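Local coordinates for multisubunit Na+/H+ antiporter, D subunit (Anoxybacillus flavithermus, PDB 6Z16), which probably forms one of the ion-translocating subunits of a membrane-embedded Mrp complex that exchanges sodium ions for protons, at residues L275-G289 with Y302-S316. Numbering follows the deposited sequence.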
loop_
_atom_site.group_PDB
_atom_site.type_symbol
_atom_site.label_atom_id
_atom_site.label_comp_id
_atom_site.label_asym_id
_atom_site.label_seq_id
_atom_site.Cartn_x
_atom_site.Cartn_y
_atom_site.Cartn_z
ATOM N N LEU D 275 45.761 51.853 -27.417
ATOM C CA LEU D 275 46.199 50.627 -28.082
ATOM C C LEU D 275 47.513 50.828 -28.822
ATOM O O LEU D 275 48.369 49.936 -28.823
ATOM C CB LEU D 275 45.123 50.134 -29.049
ATOM C CG LEU D 275 43.874 49.510 -28.443
ATOM C CD1 LEU D 275 42.846 49.232 -29.512
ATOM C CD2 LEU D 275 44.255 48.236 -27.721
ATOM N N ALA D 276 47.696 52.006 -29.428
ATOM C CA ALA D 276 48.937 52.315 -30.131
ATOM C C ALA D 276 50.130 52.328 -29.183
ATOM O O ALA D 276 51.169 51.720 -29.474
ATOM C CB ALA D 276 48.805 53.653 -30.850
ATOM N N TRP D 277 49.994 52.986 -28.023
ATOM C CA TRP D 277 51.141 53.029 -27.113
ATOM C C TRP D 277 51.418 51.683 -26.448
ATOM O O TRP D 277 52.593 51.325 -26.257
ATOM C CB TRP D 277 50.971 54.119 -26.059
ATOM C CG TRP D 277 51.107 55.489 -26.627
ATOM C CD1 TRP D 277 50.125 56.415 -26.775
ATOM C CD2 TRP D 277 52.291 56.064 -27.200
ATOM N NE1 TRP D 277 50.625 57.547 -27.364
ATOM C CE2 TRP D 277 51.953 57.354 -27.642
ATOM C CE3 TRP D 277 53.609 55.618 -27.362
ATOM C CZ2 TRP D 277 52.883 58.207 -28.239
ATOM C CZ3 TRP D 277 54.529 56.464 -27.956
ATOM C CH2 TRP D 277 54.161 57.743 -28.386
ATOM N N LEU D 278 50.372 50.909 -26.128
ATOM C CA LEU D 278 50.598 49.577 -25.567
ATOM C C LEU D 278 51.254 48.648 -26.583
ATOM O O LEU D 278 52.126 47.844 -26.229
ATOM C CB LEU D 278 49.284 48.979 -25.067
ATOM C CG LEU D 278 48.591 49.652 -23.882
ATOM C CD1 LEU D 278 47.240 49.018 -23.636
ATOM C CD2 LEU D 278 49.443 49.617 -22.630
ATOM N N ALA D 279 50.881 48.781 -27.860
ATOM C CA ALA D 279 51.482 47.965 -28.907
ATOM C C ALA D 279 52.942 48.324 -29.140
ATOM O O ALA D 279 53.773 47.430 -29.354
ATOM C CB ALA D 279 50.690 48.120 -30.196
ATOM N N LEU D 280 53.271 49.623 -29.122
ATOM C CA LEU D 280 54.668 50.034 -29.274
ATOM C C LEU D 280 55.525 49.514 -28.131
ATOM O O LEU D 280 56.635 49.012 -28.360
ATOM C CB LEU D 280 54.778 51.554 -29.365
ATOM C CG LEU D 280 54.216 52.223 -30.616
ATOM C CD1 LEU D 280 54.322 53.734 -30.503
ATOM C CD2 LEU D 280 54.912 51.714 -31.862
ATOM N N GLY D 281 55.009 49.590 -26.898
ATOM C CA GLY D 281 55.723 49.009 -25.774
ATOM C C GLY D 281 55.891 47.507 -25.878
ATOM O O GLY D 281 56.939 46.969 -25.500
ATOM N N THR D 282 54.890 46.818 -26.435
ATOM C CA THR D 282 54.962 45.367 -26.594
ATOM C C THR D 282 56.040 44.972 -27.597
ATOM O O THR D 282 56.826 44.045 -27.349
ATOM C CB THR D 282 53.609 44.830 -27.046
ATOM O OG1 THR D 282 52.584 45.365 -26.207
ATOM C CG2 THR D 282 53.585 43.327 -26.932
ATOM N N ILE D 283 56.089 45.681 -28.731
ATOM C CA ILE D 283 57.107 45.448 -29.756
ATOM C C ILE D 283 58.507 45.686 -29.201
ATOM O O ILE D 283 59.424 44.884 -29.434
ATOM C CB ILE D 283 56.826 46.334 -30.984
ATOM C CG1 ILE D 283 55.541 45.907 -31.677
ATOM C CG2 ILE D 283 57.957 46.291 -31.964
ATOM C CD1 ILE D 283 55.058 46.893 -32.699
ATOM N N ILE D 284 58.685 46.767 -28.434
ATOM C CA ILE D 284 60.007 47.088 -27.896
ATOM C C ILE D 284 60.457 46.046 -26.872
ATOM O O ILE D 284 61.613 45.597 -26.904
ATOM C CB ILE D 284 60.009 48.515 -27.319
ATOM C CG1 ILE D 284 59.836 49.532 -28.444
ATOM C CG2 ILE D 284 61.294 48.815 -26.586
ATOM C CD1 ILE D 284 59.555 50.924 -27.960
ATOM N N ILE D 285 59.549 45.610 -25.985
ATOM C CA ILE D 285 59.865 44.550 -25.019
ATOM C C ILE D 285 60.239 43.252 -25.728
ATOM O O ILE D 285 61.227 42.590 -25.365
ATOM C CB ILE D 285 58.682 44.345 -24.051
ATOM C CG1 ILE D 285 58.560 45.513 -23.072
ATOM C CG2 ILE D 285 58.792 43.036 -23.300
ATOM C CD1 ILE D 285 59.737 45.648 -22.146
ATOM N N GLY D 286 59.491 42.902 -26.781
ATOM C CA GLY D 286 59.764 41.673 -27.509
ATOM C C GLY D 286 61.107 41.673 -28.212
ATOM O O GLY D 286 61.844 40.686 -28.152
ATOM N N VAL D 287 61.467 42.793 -28.848
ATOM C CA VAL D 287 62.740 42.805 -29.564
ATOM C C VAL D 287 63.920 42.893 -28.599
ATOM O O VAL D 287 64.980 42.317 -28.875
ATOM C CB VAL D 287 62.779 43.916 -30.636
ATOM C CG1 VAL D 287 61.700 43.680 -31.665
ATOM C CG2 VAL D 287 62.649 45.301 -30.039
ATOM N N ILE D 288 63.754 43.548 -27.438
ATOM C CA ILE D 288 64.819 43.561 -26.430
ATOM C C ILE D 288 65.062 42.157 -25.887
ATOM O O ILE D 288 66.210 41.700 -25.783
ATOM C CB ILE D 288 64.486 44.552 -25.299
ATOM C CG1 ILE D 288 64.601 45.993 -25.783
ATOM C CG2 ILE D 288 65.392 44.348 -24.094
ATOM C CD1 ILE D 288 64.030 46.982 -24.810
ATOM N N GLY D 289 63.982 41.435 -25.576
ATOM C CA GLY D 289 64.133 40.074 -25.095
ATOM C C GLY D 289 64.673 39.115 -26.138
ATOM O O GLY D 289 65.399 38.177 -25.800
ATOM N N TYR D 302 60.043 35.537 -26.943
ATOM C CA TYR D 302 60.001 36.970 -27.189
ATOM C C TYR D 302 59.629 37.309 -28.626
ATOM O O TYR D 302 59.106 38.403 -28.870
ATOM C CB TYR D 302 61.321 37.605 -26.775
ATOM C CG TYR D 302 61.422 37.735 -25.276
ATOM C CD1 TYR D 302 60.760 38.756 -24.613
ATOM C CD2 TYR D 302 62.164 36.845 -24.524
ATOM C CE1 TYR D 302 60.835 38.881 -23.249
ATOM C CE2 TYR D 302 62.243 36.961 -23.163
ATOM C CZ TYR D 302 61.580 37.982 -22.530
ATOM O OH TYR D 302 61.663 38.107 -21.167
ATOM N N ASN D 303 59.807 36.382 -29.574
ATOM C CA ASN D 303 59.242 36.618 -30.900
ATOM C C ASN D 303 57.720 36.522 -30.899
ATOM O O ASN D 303 57.065 37.234 -31.678
ATOM C CB ASN D 303 59.827 35.662 -31.937
ATOM C CG ASN D 303 61.277 35.942 -32.230
ATOM O OD1 ASN D 303 62.122 35.060 -32.191
ATOM N ND2 ASN D 303 61.580 37.193 -32.481
ATOM N N ILE D 304 57.147 35.661 -30.043
ATOM C CA ILE D 304 55.693 35.661 -29.834
ATOM C C ILE D 304 55.232 37.027 -29.349
ATOM O O ILE D 304 54.262 37.594 -29.872
ATOM C CB ILE D 304 55.269 34.570 -28.833
ATOM C CG1 ILE D 304 55.573 33.172 -29.328
ATOM C CG2 ILE D 304 53.784 34.661 -28.513
ATOM C CD1 ILE D 304 55.414 32.182 -28.228
ATOM N N ILE D 305 55.940 37.574 -28.353
ATOM C CA ILE D 305 55.562 38.869 -27.772
ATOM C C ILE D 305 55.648 39.988 -28.813
ATOM O O ILE D 305 54.733 40.821 -28.931
ATOM C CB ILE D 305 56.430 39.168 -26.538
ATOM C CG1 ILE D 305 56.191 38.117 -25.462
ATOM C CG2 ILE D 305 56.116 40.536 -25.975
ATOM C CD1 ILE D 305 57.125 38.225 -24.300
ATOM N N ALA D 306 56.709 39.980 -29.628
ATOM C CA ALA D 306 56.881 41.006 -30.653
ATOM C C ALA D 306 55.812 40.919 -31.739
ATOM O O ALA D 306 55.272 41.950 -32.167
ATOM C CB ALA D 306 58.274 40.898 -31.264
ATOM N N ALA D 307 55.476 39.703 -32.184
ATOM C CA ALA D 307 54.455 39.565 -33.216
ATOM C C ALA D 307 53.069 39.928 -32.703
ATOM O O ALA D 307 52.257 40.486 -33.460
ATOM C CB ALA D 307 54.458 38.147 -33.767
ATOM N N VAL D 308 52.792 39.653 -31.421
ATOM C CA VAL D 308 51.535 40.101 -30.821
ATOM C C VAL D 308 51.472 41.624 -30.793
ATOM O O VAL D 308 50.428 42.217 -31.094
ATOM C CB VAL D 308 51.347 39.472 -29.425
ATOM C CG1 VAL D 308 50.180 40.081 -28.702
ATOM C CG2 VAL D 308 51.073 37.993 -29.560
ATOM N N GLY D 309 52.605 42.278 -30.509
ATOM C CA GLY D 309 52.640 43.736 -30.545
ATOM C C GLY D 309 52.380 44.316 -31.924
ATOM O O GLY D 309 51.676 45.322 -32.061
ATOM N N VAL D 310 52.925 43.675 -32.964
ATOM C CA VAL D 310 52.683 44.124 -34.340
ATOM C C VAL D 310 51.207 43.969 -34.711
ATOM O O VAL D 310 50.611 44.853 -35.348
ATOM C CB VAL D 310 53.598 43.361 -35.317
ATOM C CG1 VAL D 310 53.315 43.757 -36.755
ATOM C CG2 VAL D 310 55.048 43.619 -34.987
ATOM N N MET D 311 50.586 42.863 -34.285
ATOM C CA MET D 311 49.166 42.656 -34.571
ATOM C C MET D 311 48.282 43.660 -33.842
ATOM O O MET D 311 47.294 44.144 -34.404
ATOM C CB MET D 311 48.763 41.235 -34.201
ATOM C CG MET D 311 49.339 40.196 -35.109
ATOM S SD MET D 311 48.766 38.555 -34.708
ATOM C CE MET D 311 49.843 38.072 -33.384
ATOM N N ILE D 312 48.625 43.989 -32.593
ATOM C CA ILE D 312 47.847 44.970 -31.837
ATOM C C ILE D 312 47.992 46.359 -32.450
ATOM O O ILE D 312 47.018 47.124 -32.519
ATOM C CB ILE D 312 48.251 44.937 -30.348
ATOM C CG1 ILE D 312 47.874 43.592 -29.740
ATOM C CG2 ILE D 312 47.570 46.030 -29.546
ATOM C CD1 ILE D 312 46.408 43.290 -29.795
ATOM N N PHE D 313 49.187 46.686 -32.954
ATOM C CA PHE D 313 49.348 47.953 -33.659
ATOM C C PHE D 313 48.558 47.986 -34.960
ATOM O O PHE D 313 48.075 49.049 -35.361
ATOM C CB PHE D 313 50.820 48.242 -33.936
ATOM C CG PHE D 313 51.037 49.561 -34.595
ATOM C CD1 PHE D 313 50.878 50.730 -33.878
ATOM C CD2 PHE D 313 51.355 49.640 -35.937
ATOM C CE1 PHE D 313 51.046 51.947 -34.479
ATOM C CE2 PHE D 313 51.523 50.857 -36.546
ATOM C CZ PHE D 313 51.365 52.009 -35.817
ATOM N N GLY D 314 48.417 46.843 -35.628
ATOM C CA GLY D 314 47.525 46.784 -36.771
ATOM C C GLY D 314 46.068 46.963 -36.398
ATOM O O GLY D 314 45.296 47.546 -37.165
ATOM N N ILE D 315 45.670 46.454 -35.227
ATOM C CA ILE D 315 44.300 46.645 -34.749
ATOM C C ILE D 315 44.040 48.114 -34.419
ATOM O O ILE D 315 42.952 48.637 -34.698
ATOM C CB ILE D 315 44.022 45.721 -33.541
ATOM C CG1 ILE D 315 44.076 44.255 -33.957
ATOM C CG2 ILE D 315 42.659 45.983 -32.923
ATOM C CD1 ILE D 315 44.088 43.294 -32.793
ATOM N N SER D 316 45.055 48.824 -33.911
ATOM C CA SER D 316 44.884 50.183 -33.392
ATOM C C SER D 316 44.558 51.227 -34.456
ATOM O O SER D 316 44.327 52.386 -34.104
ATOM C CB SER D 316 46.142 50.617 -32.649
ATOM O OG SER D 316 47.222 50.769 -33.544
#
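Gly286 faces Ala306, and Ala279 faces Gly309, where the helical segments 275-289 and 302-315 run antiparallel at 158°, their axes 7.4 Å apart at closest approach. Helices 268-292 and 296-315 form a transmembrane helical hairpin within the antiporter fold shared with complex I, and small residues let the backbones meet so closely. No hydrogen bond joins the two segments; the contact rests on close packing and one CH-pi interaction. At Gly309, which has no side chain, Ile283 lies across the backbone, its CG1 3.5 Å from Gly309 C, while its CD1 goes on to Val310 CG2. From the same helix Thr282 turns CG2 anti to its backbone N and onto Ile305 O, at 3.4 Å. The same torsion (chi1 -49°) places OG1 beside the backbone N, from where it donates to Leu278 O, already the acceptor of Thr282 N from the other face of the carbonyl plane. Phe223 N, outside the pair, also bonds to Thr282 OG1. Nearer Leu275, the methyl of Ala279 sits against Ile312 CG2 and Phe313 CB, and beyond it Ser316 CB meets Leu275 CB at 3.8 Å. Phe313 continues to helix 405-429, and Ile312 to helix 249-263, so the hairpin is packed into the bundle. At the other end Tyr302 lays its ring over Gly289, and the Tyr302 side chain also packs on Met609 of a neighbouring subunit. With an alanine here the ring is gone, and Gly289 CA would probably lose its aromatic cover, opening a gap between the two helices at this end. The ring makes a CH-pi contact, Gly289 CA standing 3.6 Å from its centroid and 14° off the normal.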